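Local coordinates for protein enoyl-CoA hydratase (Mycolicibacterium smegmatis, PDB 7MCM) that probably hydrates the double bond of enoyl-CoA thioesters to 3-hydroxyacyl-CoA in fatty acid metabolism, as a member of the enoyl-CoA hydratase/isomerase family, at residues B[15-20]-B[53-58]; B[110-115]-B[196-201]; B[116-121]-B[136-141]; B[129-134]-B[185-190]; B[220-225]-B[236-241]. All blocks are in the same frame, centred on the assembly; numbering follows the deposited sequence.

Interaction 1. Residues B[15-20]-B[53-58]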
# COMPACT_ATOMS: atom_id res chain seq x y z
N ARG B 15 -1.76 7.99 -36.71
CA ARG B 15 -1.45 8.04 -35.29
C ARG B 15 -1.11 6.67 -34.71
O ARG B 15 -0.98 6.54 -33.48
CB ARG B 15 -2.60 8.68 -34.52
CG ARG B 15 -3.14 9.91 -35.21
CD ARG B 15 -4.09 10.68 -34.32
NE ARG B 15 -3.35 11.70 -33.59
CZ ARG B 15 -3.45 13.00 -33.81
NH1 ARG B 15 -4.28 13.49 -34.72
NH2 ARG B 15 -2.68 13.84 -33.12
N VAL B 16 -0.96 5.66 -35.55
CA VAL B 16 -0.69 4.30 -35.09
C VAL B 16 0.70 3.90 -35.57
O VAL B 16 0.98 3.94 -36.77
CB VAL B 16 -1.75 3.32 -35.62
CG1 VAL B 16 -1.47 1.90 -35.11
CG2 VAL B 16 -3.14 3.78 -35.20
N GLN B 17 1.54 3.48 -34.63
CA GLN B 17 2.84 2.90 -34.95
C GLN B 17 2.77 1.40 -34.76
O GLN B 17 2.14 0.91 -33.81
CB GLN B 17 3.96 3.45 -34.07
CG GLN B 17 4.57 4.74 -34.52
CD GLN B 17 5.78 5.11 -33.70
OE1 GLN B 17 6.08 4.48 -32.68
NE2 GLN B 17 6.48 6.16 -34.11
N THR B 18 3.40 0.66 -35.66
CA THR B 18 3.57 -0.77 -35.47
C THR B 18 5.04 -1.05 -35.18
O THR B 18 5.93 -0.58 -35.90
CB THR B 18 3.10 -1.55 -36.68
OG1 THR B 18 1.73 -1.22 -36.94
CG2 THR B 18 3.18 -3.05 -36.42
N TRP B 19 5.29 -1.79 -34.10
CA TRP B 19 6.61 -2.26 -33.73
C TRP B 19 6.65 -3.76 -33.99
O TRP B 19 5.86 -4.50 -33.40
CB TRP B 19 6.91 -1.98 -32.25
CG TRP B 19 6.83 -0.54 -31.84
CD1 TRP B 19 6.62 0.54 -32.64
CD2 TRP B 19 6.96 -0.04 -30.50
NE1 TRP B 19 6.62 1.69 -31.88
CE2 TRP B 19 6.83 1.36 -30.57
CE3 TRP B 19 7.18 -0.65 -29.26
CZ2 TRP B 19 6.91 2.17 -29.43
CZ3 TRP B 19 7.26 0.16 -28.14
CH2 TRP B 19 7.12 1.55 -28.23
N THR B 20 7.55 -4.19 -34.88
CA THR B 20 7.66 -5.60 -35.23
C THR B 20 8.98 -6.12 -34.69
O THR B 20 10.05 -5.69 -35.14
CB THR B 20 7.56 -5.81 -36.74
OG1 THR B 20 6.36 -5.19 -37.24
CG2 THR B 20 7.50 -7.28 -37.05
N SER B 53 -0.62 7.92 -30.97
CA SER B 53 -1.65 7.62 -29.98
C SER B 53 -1.77 6.14 -29.63
O SER B 53 -2.35 5.83 -28.59
CB SER B 53 -3.02 8.12 -30.44
OG SER B 53 -3.13 9.53 -30.31
N VAL B 54 -1.30 5.23 -30.48
CA VAL B 54 -1.43 3.79 -30.27
C VAL B 54 -0.20 3.12 -30.85
O VAL B 54 0.30 3.52 -31.90
CB VAL B 54 -2.70 3.21 -30.93
CG1 VAL B 54 -2.92 1.77 -30.48
CG2 VAL B 54 -3.92 4.04 -30.64
N VAL B 55 0.28 2.07 -30.16
CA VAL B 55 1.33 1.18 -30.66
C VAL B 55 0.72 -0.21 -30.79
O VAL B 55 0.02 -0.67 -29.88
CB VAL B 55 2.57 1.15 -29.75
CG1 VAL B 55 3.50 -0.04 -30.07
CG2 VAL B 55 3.35 2.44 -29.86
N ILE B 56 0.94 -0.85 -31.94
CA ILE B 56 0.68 -2.27 -32.13
C ILE B 56 2.02 -3.00 -32.07
O ILE B 56 2.92 -2.73 -32.86
CB ILE B 56 -0.00 -2.54 -33.48
CG1 ILE B 56 -1.40 -1.91 -33.55
CG2 ILE B 56 -0.03 -4.05 -33.74
CD1 ILE B 56 -2.02 -1.95 -34.96
N LEU B 57 2.14 -3.96 -31.15
CA LEU B 57 3.37 -4.73 -30.98
C LEU B 57 3.15 -6.15 -31.49
O LEU B 57 2.21 -6.82 -31.07
CB LEU B 57 3.80 -4.76 -29.51
CG LEU B 57 5.03 -5.61 -29.17
CD1 LEU B 57 6.29 -5.07 -29.85
CD2 LEU B 57 5.19 -5.68 -27.66
N THR B 58 4.01 -6.60 -32.40
CA THR B 58 3.82 -7.90 -33.03
C THR B 58 5.19 -8.45 -33.41
O THR B 58 6.21 -7.78 -33.26
CB THR B 58 2.88 -7.77 -34.23
OG1 THR B 58 2.37 -9.05 -34.61
CG2 THR B 58 3.58 -7.13 -35.41

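Interaction 2. Residues B[110-115]-B[196-201]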
# COMPACT_ATOMS: atom_id res chain seq x y z
N ILE B 110 -1.09 -2.41 -27.99
CA ILE B 110 -1.85 -3.61 -28.32
C ILE B 110 -0.87 -4.71 -28.73
O ILE B 110 -0.10 -4.53 -29.68
CB ILE B 110 -2.85 -3.32 -29.45
CG1 ILE B 110 -3.93 -2.35 -28.98
CG2 ILE B 110 -3.49 -4.61 -29.99
CD1 ILE B 110 -4.57 -1.60 -30.17
N ALA B 111 -0.87 -5.84 -28.01
CA ALA B 111 -0.07 -6.99 -28.44
C ALA B 111 -0.86 -7.79 -29.47
O ALA B 111 -1.94 -8.30 -29.17
CB ALA B 111 0.28 -7.90 -27.25
N ALA B 112 -0.34 -7.88 -30.70
CA ALA B 112 -0.94 -8.71 -31.73
C ALA B 112 -0.10 -9.98 -31.79
O ALA B 112 0.92 -10.05 -32.47
CB ALA B 112 -1.01 -7.97 -33.07
N VAL B 113 -0.52 -10.99 -31.04
CA VAL B 113 0.29 -12.18 -30.81
C VAL B 113 0.07 -13.11 -32.00
O VAL B 113 -0.95 -13.79 -32.11
CB VAL B 113 -0.05 -12.84 -29.47
CG1 VAL B 113 0.92 -14.00 -29.17
CG2 VAL B 113 0.01 -11.78 -28.35
N ASN B 114 1.06 -13.15 -32.90
CA ASN B 114 0.95 -13.86 -34.17
C ASN B 114 1.43 -15.30 -34.09
O ASN B 114 1.26 -16.05 -35.07
CB ASN B 114 1.75 -13.12 -35.24
CG ASN B 114 3.20 -12.92 -34.83
OD1 ASN B 114 3.48 -12.21 -33.86
ND2 ASN B 114 4.12 -13.57 -35.54
N GLY B 115 2.03 -15.71 -32.99
CA GLY B 115 2.55 -17.06 -32.87
C GLY B 115 3.03 -17.32 -31.47
O GLY B 115 2.54 -16.68 -30.54
N GLU B 196 -6.13 -12.42 -40.60
CA GLU B 196 -6.97 -11.35 -40.07
C GLU B 196 -6.40 -10.68 -38.83
O GLU B 196 -7.01 -9.73 -38.34
CB GLU B 196 -8.38 -11.88 -39.74
CG GLU B 196 -9.28 -12.04 -40.94
CD GLU B 196 -9.46 -10.74 -41.70
OE1 GLU B 196 -9.83 -9.71 -41.07
OE2 GLU B 196 -9.22 -10.73 -42.92
N LEU B 197 -5.26 -11.14 -38.31
CA LEU B 197 -4.76 -10.62 -37.04
C LEU B 197 -4.40 -9.14 -37.14
O LEU B 197 -4.88 -8.31 -36.36
CB LEU B 197 -3.55 -11.43 -36.58
CG LEU B 197 -2.86 -10.82 -35.37
CD1 LEU B 197 -3.76 -10.83 -34.13
CD2 LEU B 197 -1.55 -11.53 -35.11
N LEU B 198 -3.52 -8.78 -38.08
CA LEU B 198 -3.07 -7.39 -38.19
C LEU B 198 -4.21 -6.47 -38.64
O LEU B 198 -4.33 -5.37 -38.10
CB LEU B 198 -1.86 -7.29 -39.12
CG LEU B 198 -0.56 -7.72 -38.45
CD1 LEU B 198 0.58 -7.72 -39.45
CD2 LEU B 198 -0.22 -6.81 -37.28
N PRO B 199 -5.05 -6.84 -39.63
CA PRO B 199 -6.27 -6.05 -39.86
C PRO B 199 -7.11 -5.83 -38.62
O PRO B 199 -7.62 -4.72 -38.41
CB PRO B 199 -7.02 -6.87 -40.92
CG PRO B 199 -5.94 -7.49 -41.71
CD PRO B 199 -4.85 -7.83 -40.71
N ALA B 200 -7.27 -6.84 -37.77
CA ALA B 200 -8.03 -6.65 -36.54
C ALA B 200 -7.29 -5.74 -35.57
O ALA B 200 -7.92 -4.93 -34.87
CB ALA B 200 -8.32 -7.99 -35.87
N ALA B 201 -5.97 -5.86 -35.49
CA ALA B 201 -5.21 -5.00 -34.59
C ALA B 201 -5.34 -3.55 -35.01
O ALA B 201 -5.47 -2.66 -34.16
CB ALA B 201 -3.74 -5.42 -34.58

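Interaction 3. Residues B[116-121]-B[136-141]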
# COMPACT_ATOMS: atom_id res chain seq x y z
N ALA B 116 3.97 -18.24 -31.30
CA ALA B 116 4.49 -18.58 -29.99
C ALA B 116 4.94 -17.35 -29.21
O ALA B 116 5.69 -16.52 -29.72
CB ALA B 116 5.66 -19.56 -30.14
N ALA B 117 4.46 -17.25 -27.98
CA ALA B 117 4.90 -16.25 -27.01
C ALA B 117 5.33 -17.05 -25.78
O ALA B 117 4.49 -17.50 -25.00
CB ALA B 117 3.79 -15.26 -26.68
N ILE B 118 6.64 -17.22 -25.62
CA ILE B 118 7.23 -18.17 -24.67
C ILE B 118 8.14 -17.41 -23.73
O ILE B 118 8.94 -16.58 -24.18
CB ILE B 118 8.04 -19.26 -25.41
CG1 ILE B 118 7.15 -19.99 -26.42
CG2 ILE B 118 8.68 -20.26 -24.41
CD1 ILE B 118 7.93 -20.99 -27.31
N GLY B 119 8.08 -17.74 -22.45
CA GLY B 119 9.04 -17.15 -21.53
C GLY B 119 8.91 -15.65 -21.47
O GLY B 119 7.82 -15.10 -21.23
N ALA B 120 10.03 -14.96 -21.69
CA ALA B 120 10.00 -13.50 -21.71
C ALA B 120 9.00 -12.97 -22.74
O ALA B 120 8.42 -11.91 -22.54
CB ALA B 120 11.41 -12.96 -21.98
N GLY B 121 8.80 -13.70 -23.84
CA GLY B 121 7.84 -13.27 -24.84
C GLY B 121 6.41 -13.36 -24.35
O GLY B 121 5.58 -12.50 -24.65
N SER B 136 -2.91 -19.52 -34.50
CA SER B 136 -1.72 -20.33 -34.29
C SER B 136 -0.89 -19.84 -33.11
O SER B 136 0.14 -20.45 -32.80
CB SER B 136 -0.87 -20.36 -35.57
OG SER B 136 -0.38 -19.07 -35.89
N ALA B 137 -1.32 -18.80 -32.42
CA ALA B 137 -0.58 -18.33 -31.26
C ALA B 137 -0.76 -19.28 -30.08
O ALA B 137 -1.75 -20.01 -29.97
CB ALA B 137 -1.04 -16.93 -30.85
N PHE B 138 0.22 -19.25 -29.18
CA PHE B 138 0.09 -19.89 -27.89
C PHE B 138 1.02 -19.19 -26.91
O PHE B 138 1.94 -18.46 -27.30
CB PHE B 138 0.37 -21.39 -27.94
CG PHE B 138 1.77 -21.75 -28.32
CD1 PHE B 138 2.75 -21.88 -27.35
CD2 PHE B 138 2.09 -21.99 -29.64
CE1 PHE B 138 4.04 -22.23 -27.69
CE2 PHE B 138 3.39 -22.35 -30.00
CZ PHE B 138 4.37 -22.47 -29.02
N PHE B 139 0.75 -19.40 -25.62
CA PHE B 139 1.46 -18.76 -24.53
C PHE B 139 2.04 -19.82 -23.61
O PHE B 139 1.44 -20.88 -23.40
CB PHE B 139 0.53 -17.83 -23.73
CG PHE B 139 -0.12 -16.76 -24.56
CD1 PHE B 139 -1.22 -17.06 -25.36
CD2 PHE B 139 0.36 -15.46 -24.54
CE1 PHE B 139 -1.82 -16.07 -26.14
CE2 PHE B 139 -0.24 -14.47 -25.31
CZ PHE B 139 -1.34 -14.78 -26.11
N ALA B 140 3.23 -19.55 -23.08
CA ALA B 140 3.83 -20.46 -22.12
C ALA B 140 4.69 -19.66 -21.17
O ALA B 140 5.66 -19.01 -21.59
CB ALA B 140 4.66 -21.55 -22.81
N GLU B 141 4.30 -19.68 -19.90
CA GLU B 141 5.12 -19.20 -18.79
C GLU B 141 6.10 -20.32 -18.43
O GLU B 141 5.99 -20.99 -17.41
CB GLU B 141 4.23 -18.82 -17.62
CG GLU B 141 4.87 -17.97 -16.54
CD GLU B 141 5.04 -16.51 -16.99
OE1 GLU B 141 5.65 -16.29 -18.04
OE2 GLU B 141 4.59 -15.60 -16.27

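Interaction 4. Residues B[129-134]-B[185-190]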
# COMPACT_ATOMS: atom_id res chain seq x y z
N ASP B 129 -1.28 -3.48 -22.97
CA ASP B 129 -2.58 -3.07 -22.42
C ASP B 129 -3.70 -3.98 -22.88
O ASP B 129 -4.63 -4.27 -22.11
CB ASP B 129 -2.88 -1.62 -22.79
CG ASP B 129 -1.84 -0.65 -22.26
OD1 ASP B 129 -1.61 -0.63 -21.03
OD2 ASP B 129 -1.21 0.06 -23.06
N LEU B 130 -3.65 -4.43 -24.13
CA LEU B 130 -4.67 -5.25 -24.76
C LEU B 130 -3.96 -6.34 -25.53
O LEU B 130 -2.90 -6.08 -26.11
CB LEU B 130 -5.54 -4.44 -25.74
CG LEU B 130 -6.43 -3.35 -25.16
CD1 LEU B 130 -7.15 -2.60 -26.24
CD2 LEU B 130 -7.43 -4.05 -24.27
N ARG B 131 -4.53 -7.54 -25.56
CA ARG B 131 -4.00 -8.63 -26.36
C ARG B 131 -5.06 -9.18 -27.28
O ARG B 131 -6.21 -9.37 -26.88
CB ARG B 131 -3.48 -9.78 -25.49
CG ARG B 131 -2.13 -9.55 -24.87
CD ARG B 131 -2.04 -10.32 -23.55
NE ARG B 131 -3.02 -9.84 -22.59
CZ ARG B 131 -2.90 -8.70 -21.94
NH1 ARG B 131 -1.86 -7.90 -22.14
NH2 ARG B 131 -3.84 -8.34 -21.06
N ILE B 132 -4.68 -9.41 -28.54
CA ILE B 132 -5.43 -10.24 -29.47
C ILE B 132 -4.44 -11.22 -30.08
O ILE B 132 -3.23 -10.97 -30.09
CB ILE B 132 -6.14 -9.41 -30.56
CG1 ILE B 132 -5.13 -8.69 -31.43
CG2 ILE B 132 -7.06 -8.36 -29.95
CD1 ILE B 132 -5.76 -7.91 -32.57
N ALA B 133 -4.96 -12.33 -30.60
CA ALA B 133 -4.09 -13.43 -31.01
C ALA B 133 -4.56 -14.06 -32.31
O ALA B 133 -5.76 -14.09 -32.61
CB ALA B 133 -4.01 -14.53 -29.94
N ALA B 134 -3.59 -14.56 -33.07
CA ALA B 134 -3.83 -15.45 -34.20
C ALA B 134 -4.18 -16.85 -33.70
O ALA B 134 -3.78 -17.25 -32.61
CB ALA B 134 -2.60 -15.54 -35.11
N TRP B 185 -9.92 -17.78 -21.10
CA TRP B 185 -9.44 -17.27 -19.82
C TRP B 185 -9.35 -15.76 -19.78
O TRP B 185 -9.12 -15.19 -18.70
CB TRP B 185 -8.06 -17.86 -19.49
CG TRP B 185 -8.03 -19.34 -19.27
CD1 TRP B 185 -9.10 -20.20 -19.28
CD2 TRP B 185 -6.87 -20.14 -19.01
NE1 TRP B 185 -8.67 -21.49 -19.03
CE2 TRP B 185 -7.30 -21.48 -18.86
CE3 TRP B 185 -5.50 -19.86 -18.87
CZ2 TRP B 185 -6.42 -22.53 -18.60
CZ3 TRP B 185 -4.62 -20.90 -18.60
CH2 TRP B 185 -5.08 -22.22 -18.48
N GLY B 186 -9.57 -15.07 -20.89
CA GLY B 186 -9.39 -13.63 -20.90
C GLY B 186 -7.95 -13.20 -21.06
O GLY B 186 -7.65 -12.01 -20.88
N LEU B 187 -7.04 -14.13 -21.35
CA LEU B 187 -5.67 -13.74 -21.65
C LEU B 187 -5.61 -12.87 -22.91
O LEU B 187 -4.82 -11.93 -22.99
CB LEU B 187 -4.79 -14.98 -21.80
CG LEU B 187 -3.28 -14.86 -22.00
CD1 LEU B 187 -2.68 -13.82 -21.06
CD2 LEU B 187 -2.62 -16.22 -21.78
N VAL B 188 -6.48 -13.15 -23.89
CA VAL B 188 -6.65 -12.32 -25.08
C VAL B 188 -8.13 -11.99 -25.24
O VAL B 188 -9.02 -12.69 -24.74
CB VAL B 188 -6.13 -13.00 -26.37
CG1 VAL B 188 -4.68 -13.42 -26.21
CG2 VAL B 188 -7.01 -14.19 -26.74
N ASN B 189 -8.40 -10.89 -25.96
CA ASN B 189 -9.76 -10.40 -26.17
C ASN B 189 -10.40 -10.96 -27.42
O ASN B 189 -11.63 -11.00 -27.51
CB ASN B 189 -9.76 -8.87 -26.28
CG ASN B 189 -9.51 -8.18 -24.95
OD1 ASN B 189 -9.28 -8.83 -23.94
ND2 ASN B 189 -9.56 -6.84 -24.96
N GLU B 190 -9.62 -11.37 -28.42
CA GLU B 190 -10.19 -12.00 -29.59
C GLU B 190 -9.12 -12.84 -30.28
O GLU B 190 -7.91 -12.61 -30.13
CB GLU B 190 -10.80 -10.98 -30.57
CG GLU B 190 -9.90 -9.85 -30.99
CD GLU B 190 -10.58 -8.80 -31.87
OE1 GLU B 190 -11.55 -9.16 -32.59
OE2 GLU B 190 -10.15 -7.63 -31.86
O HOH W 1 -6.14 -9.55 -20.79
O HOH W 2 -6.38 -8.62 -23.54

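Interaction 5. Residues B[220-225]-B[236-241]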
# COMPACT_ATOMS: atom_id res chain seq x y z
N LYS B 220 -4.78 6.77 -20.20
CA LYS B 220 -3.88 5.65 -19.90
C LYS B 220 -3.11 5.91 -18.61
O LYS B 220 -2.91 5.00 -17.80
CB LYS B 220 -2.90 5.39 -21.04
CG LYS B 220 -1.82 4.44 -20.55
CD LYS B 220 -1.08 3.75 -21.62
CE LYS B 220 -0.09 2.76 -21.01
NZ LYS B 220 0.70 2.13 -22.09
N ARG B 221 -2.66 7.15 -18.41
CA ARG B 221 -1.98 7.52 -17.17
C ARG B 221 -2.89 7.30 -15.97
O ARG B 221 -2.44 6.84 -14.91
CB ARG B 221 -1.51 8.97 -17.24
CG ARG B 221 -0.82 9.49 -15.98
CD ARG B 221 0.44 8.67 -15.61
NE ARG B 221 0.17 7.79 -14.47
CZ ARG B 221 1.07 7.45 -13.55
NH1 ARG B 221 2.32 7.87 -13.62
NH2 ARG B 221 0.70 6.67 -12.54
N LEU B 222 -4.17 7.64 -16.11
CA LEU B 222 -5.13 7.38 -15.05
C LEU B 222 -5.33 5.88 -14.84
O LEU B 222 -5.38 5.41 -13.70
CB LEU B 222 -6.46 8.04 -15.38
CG LEU B 222 -6.76 9.31 -14.63
CD1 LEU B 222 -8.21 9.74 -14.89
CD2 LEU B 222 -6.49 9.15 -13.15
N LEU B 223 -5.45 5.12 -15.93
CA LEU B 223 -5.59 3.67 -15.79
C LEU B 223 -4.38 3.04 -15.11
O LEU B 223 -4.52 2.12 -14.30
CB LEU B 223 -5.83 3.01 -17.15
CG LEU B 223 -7.24 3.19 -17.70
CD1 LEU B 223 -7.23 2.94 -19.20
CD2 LEU B 223 -8.19 2.26 -17.00
N LEU B 224 -3.17 3.50 -15.45
CA LEU B 224 -1.97 3.00 -14.78
C LEU B 224 -2.01 3.28 -13.28
O LEU B 224 -1.67 2.42 -12.47
CB LEU B 224 -0.71 3.62 -15.38
CG LEU B 224 -0.19 3.06 -16.70
CD1 LEU B 224 1.10 3.75 -17.09
CD2 LEU B 224 0.03 1.57 -16.56
N GLU B 225 -2.44 4.49 -12.91
CA GLU B 225 -2.52 4.84 -11.49
C GLU B 225 -3.48 3.93 -10.73
O GLU B 225 -3.23 3.57 -9.58
CB GLU B 225 -2.92 6.31 -11.35
CG GLU B 225 -3.19 6.75 -9.93
CD GLU B 225 -1.91 7.16 -9.22
OE1 GLU B 225 -0.84 7.09 -9.85
OE2 GLU B 225 -1.98 7.51 -8.02
N ALA B 236 -7.63 12.33 -6.75
CA ALA B 236 -6.77 13.51 -6.78
C ALA B 236 -6.12 13.70 -8.15
O ALA B 236 -6.03 14.83 -8.65
CB ALA B 236 -5.69 13.39 -5.70
N LEU B 237 -5.64 12.61 -8.76
CA LEU B 237 -5.00 12.72 -10.07
C LEU B 237 -6.03 13.09 -11.14
O LEU B 237 -5.78 13.98 -11.96
CB LEU B 237 -4.30 11.41 -10.43
CG LEU B 237 -3.50 11.36 -11.74
CD1 LEU B 237 -2.39 12.41 -11.78
CD2 LEU B 237 -2.93 9.97 -12.00
N ALA B 238 -7.18 12.42 -11.14
CA ALA B 238 -8.21 12.75 -12.11
C ALA B 238 -8.61 14.22 -12.03
O ALA B 238 -8.75 14.89 -13.06
CB ALA B 238 -9.43 11.85 -11.91
N ALA B 239 -8.76 14.75 -10.81
CA ALA B 239 -9.09 16.16 -10.64
C ALA B 239 -7.98 17.05 -11.18
O ALA B 239 -8.25 18.10 -11.78
CB ALA B 239 -9.35 16.47 -9.17
N ALA B 240 -6.72 16.66 -10.97
CA ALA B 240 -5.60 17.45 -11.44
C ALA B 240 -5.43 17.37 -12.95
O ALA B 240 -4.95 18.33 -13.57
CB ALA B 240 -4.31 17.01 -10.74
N LEU B 241 -5.77 16.24 -13.56
CA LEU B 241 -5.51 16.04 -14.98
C LEU B 241 -6.56 16.65 -15.90
O LEU B 241 -6.25 16.87 -17.07
CB LEU B 241 -5.43 14.55 -15.32
CG LEU B 241 -4.17 13.80 -14.98
CD1 LEU B 241 -4.42 12.35 -15.26
CD2 LEU B 241 -3.01 14.33 -15.80

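Interaction 1. Residues B[15-20]-B[53-58]
Gln17 and Trp19 of one strand bond with both N and O to Val54, Ile56 and Thr58 of the other, the alternation expected of parallel strands. The bonds zigzag across from Val54 O to Gln17 N, from Gln17 O to Ile56 N (2.8 Å), from Ile56 O to Trp19 N and from Trp19 O to Thr58 N. At the entrance, Arg15 O is gripped twice, by Ser53 N at 2.9 Å and by Val54 N in a longer, more bent bond of 3.3 Å. CA-H groups of the intervening residues add weaker contacts to the same carbonyls, such as Thr18 CA to Ile56 O.

The main side-chain contact is a CH-pi interaction. Val55 CG1 sits over one face of the Trp19 indole, 3.6 Å from the centroid of the five-membered ring and 16° off its normal, while Val55 CG2 reaches Trp19 CZ2 at 3.6 Å. With Trp19 CG anti to its carbonyl carbon (chi1 -58°), the ring swings back toward Gln17 while lying over Val55. There Trp19 NE1 gives a nearly straight 3.0 Å bond to Gln17 OE1, which lies in the indole plane and helps fix the ring's rotation. Helix 33-48 packs against Trp19 through Ala42, Val43 and Ala46.

On the other face, Val16 CG1 meets Ile56 CD1 at 3.9 Å, and Thr20 and Thr58 run alongside each other. Thr58 OG1 bonds onward to Ala112 O in the next strand. The parallel pairing joins the two strands of a beta-alpha-beta unit of the crotonase fold, strand 16-21, helix 33-48 and strand 54-59.

Interaction 2. Residues B[110-115]-B[196-201]
Ala112 meets Leu197, Leu198 and Ala201 where helix 197-209 packs on the central sheet of the crotonase fold. Helix segment 197-201 runs almost antiparallel to strand segment 110-113, at 168°, with the two axes 9.0 Å apart at closest approach.

The contact is apolar, and no hydrogen bond crosses it. Two methyl groups meet: Ala112 CB and Ala201 CB are 4.0 Å apart, and small residues on both sides probably help the helix settle close to the strand. Leu197 fills the next place along. Leu197 CG stands 4.1 Å from Ala112 CB, and with CG anti to the backbone N (chi1 172°) CD1 stays over Ala112 CB while CD2 reaches on to Asn114, just past the strand. Ile110 CD1 approaches Ala201 O from the other end of the contact. Ile56 on one neighbouring strand and Ile132 on the other also touch Ala201, so the helix spans several strands.

The polar groups find partners outside the two segments. Ala112 O accepts from Thr58 OG1, while Asn114 ties its amide to the end of strand 54-59 and the chain beyond it, with OD1 accepting from Gly59 N and ND2 bonding to Phe63 O. These bonds hold the amide and leave the aliphatic part of Asn114 to the leucine: Leu197 CD2 rests 3.5 Å from Asn114 CA and 3.7 Å from Asn114 CB.

Interaction 3. Residues B[116-121]-B[136-141]
Phe138 stands over Ala116 where two short parallel strands, 116-118 and 138-140, pair in the small second sheet of the crotonase fold. The phenyl ring turns one face to the neighbouring strand, and Ala116 CA lies over that face, 4.0 Å from the centroid and 15° off the normal, in a CH-pi contact offset toward the rim. Ala116 CB is closer still to the outer end of the ring, 3.4 Å from Phe138 CZ. Phe138 CG lies between its backbone N and carbonyl carbon (chi1 64°), a turn that brings the ring across toward the partner strand. Ile118 follows on the same face of the sheet and crosses the phenylalanine at a slant, Ile118 CG1 lying 4.0 Å from Phe138 CE1.

Phe139 occupies the other face of the sheet. Phe139 CD2 comes to 4.0 Å from Ala117 CB, and the ring runs into the core, against Val113, Val188 and residues Cys122 and Ala125 of helix 120-127.

Between the two faces the backbones share three hydrogen bonds. Ala117 uses both its groups, N to Phe138 O and O to Ala140 N, the latter somewhat bent at 146°. Gly119, just past the strand and with positive phi, is the N-cap residue of helix 120-127, so the pairing reaches the point where the chain turns from strand to helix. That last link is Gly119 N to Ala140 O, 2.9 Å.

Interaction 4. Residues B[129-134]-B[185-190]
The guanidinium of Arg131 meets Leu187 O with its edge: Arg131 NE donates a 2.8 Å bond, and the oxygen lies only 4° out of the guanidinium plane. A water sits at the edge as well, accepting from Arg131 NH2 at 2.6 Å and donating to Gly186 O, so that it bridges the arginine to the end of helix 179-185. NH1 bonds to Ala125 O and Cys128 O, so carbonyl oxygens and water surround the rim of the group. A bend at chi3 (-62°) turns NE onto Leu187 O. Farther along the strand, the side chains of Asn189 and Leu130 cross at a slant, Asn189 ND2 3.6 Å from Leu130 CD2.

The backbones bond like a short strand pairing. Arg131 O accepts from Asn189 N in a nearly straight 2.8 Å bond, and Ala133 N donates to Glu190 O at 3.0 Å. A second water accepts from Arg131 N and makes a weak bond to Asn189 OD1.

Apolar groups fill in beside these bonds. Val188 CG1 rests against both Arg131 CB and Ala133 CB, at 3.9 Å each.

The loop follows helix 179-185, which Gly186 ends in a Schellman motif, and leads into strand 191-192 at the sheet edge. Leu130 and Arg131 also pack on Ala165 of the second subunit. A buried arginine whose NE and NH1 meet main-chain carbonyls and whose NH2 meets a water would probably keep its positive charge, stabilised by those dipoles, and it joins this loop to the end of helix 120-127.

Interaction 5. Residues B[220-225]-B[236-241]
Leu222 reaches across from helix 213-226 to three residues of helix 231-241. Its CB carries the chain off the helix, and an unusual chi1 of -103° swings CG toward the partner, where Leu222 CG meets Leu241 CD1 at 3.9 Å. From there the branches part: Leu222 CD1 touches Ala238 CB at 3.8 Å, and Leu222 CD2 lies 3.8 Å from Leu237 CD2. Leu222 and the two leucines interleave, pointing opposite ways.

Leu237 CD2 also presses on the aliphatic part of Glu225, 3.7 Å from Glu225 CB. The glutamate chain bends at chi2 (85°), and Glu225 OE1 forms a salt bridge with Arg221 NH2 (3.1 Å) one turn back, while OE2 bonds to Ser233 OG of the third subunit.

No hydrogen bond crosses between the segments, which run nearly antiparallel (168°) with axes 10.4 Å apart. Other subunits close round the pair: Ile149 of the second packs on Leu222, Pro150 of the second on Ala238, and Ala240 of the third on Leu237 and Leu241. The arrangement is an antiparallel helical hairpin, part of the C-terminal helical region through which crotonase-fold subunits assemble into trimers and hexamers.

Overall arrangement
From the N terminus, interaction 1 closes first, around helix 33-48, and its strand 54-59 lies beside strand 109-113, where interaction 2 opens. Interaction 2 closes a long loop, bringing helix 197-209 back onto the sheet, and interactions 3 and 4 are both nested inside it. Those two cross, their segments alternating along the chain, and they touch through Phe139 against Leu187 and Val188, joining the small sheet to the loop at the edge of the large one. Interaction 5 closes last, about 32 Å from interaction 3 between centres, yet the Lys220-Asp129 salt bridge links it to interaction 4. Both of these touch the second subunit.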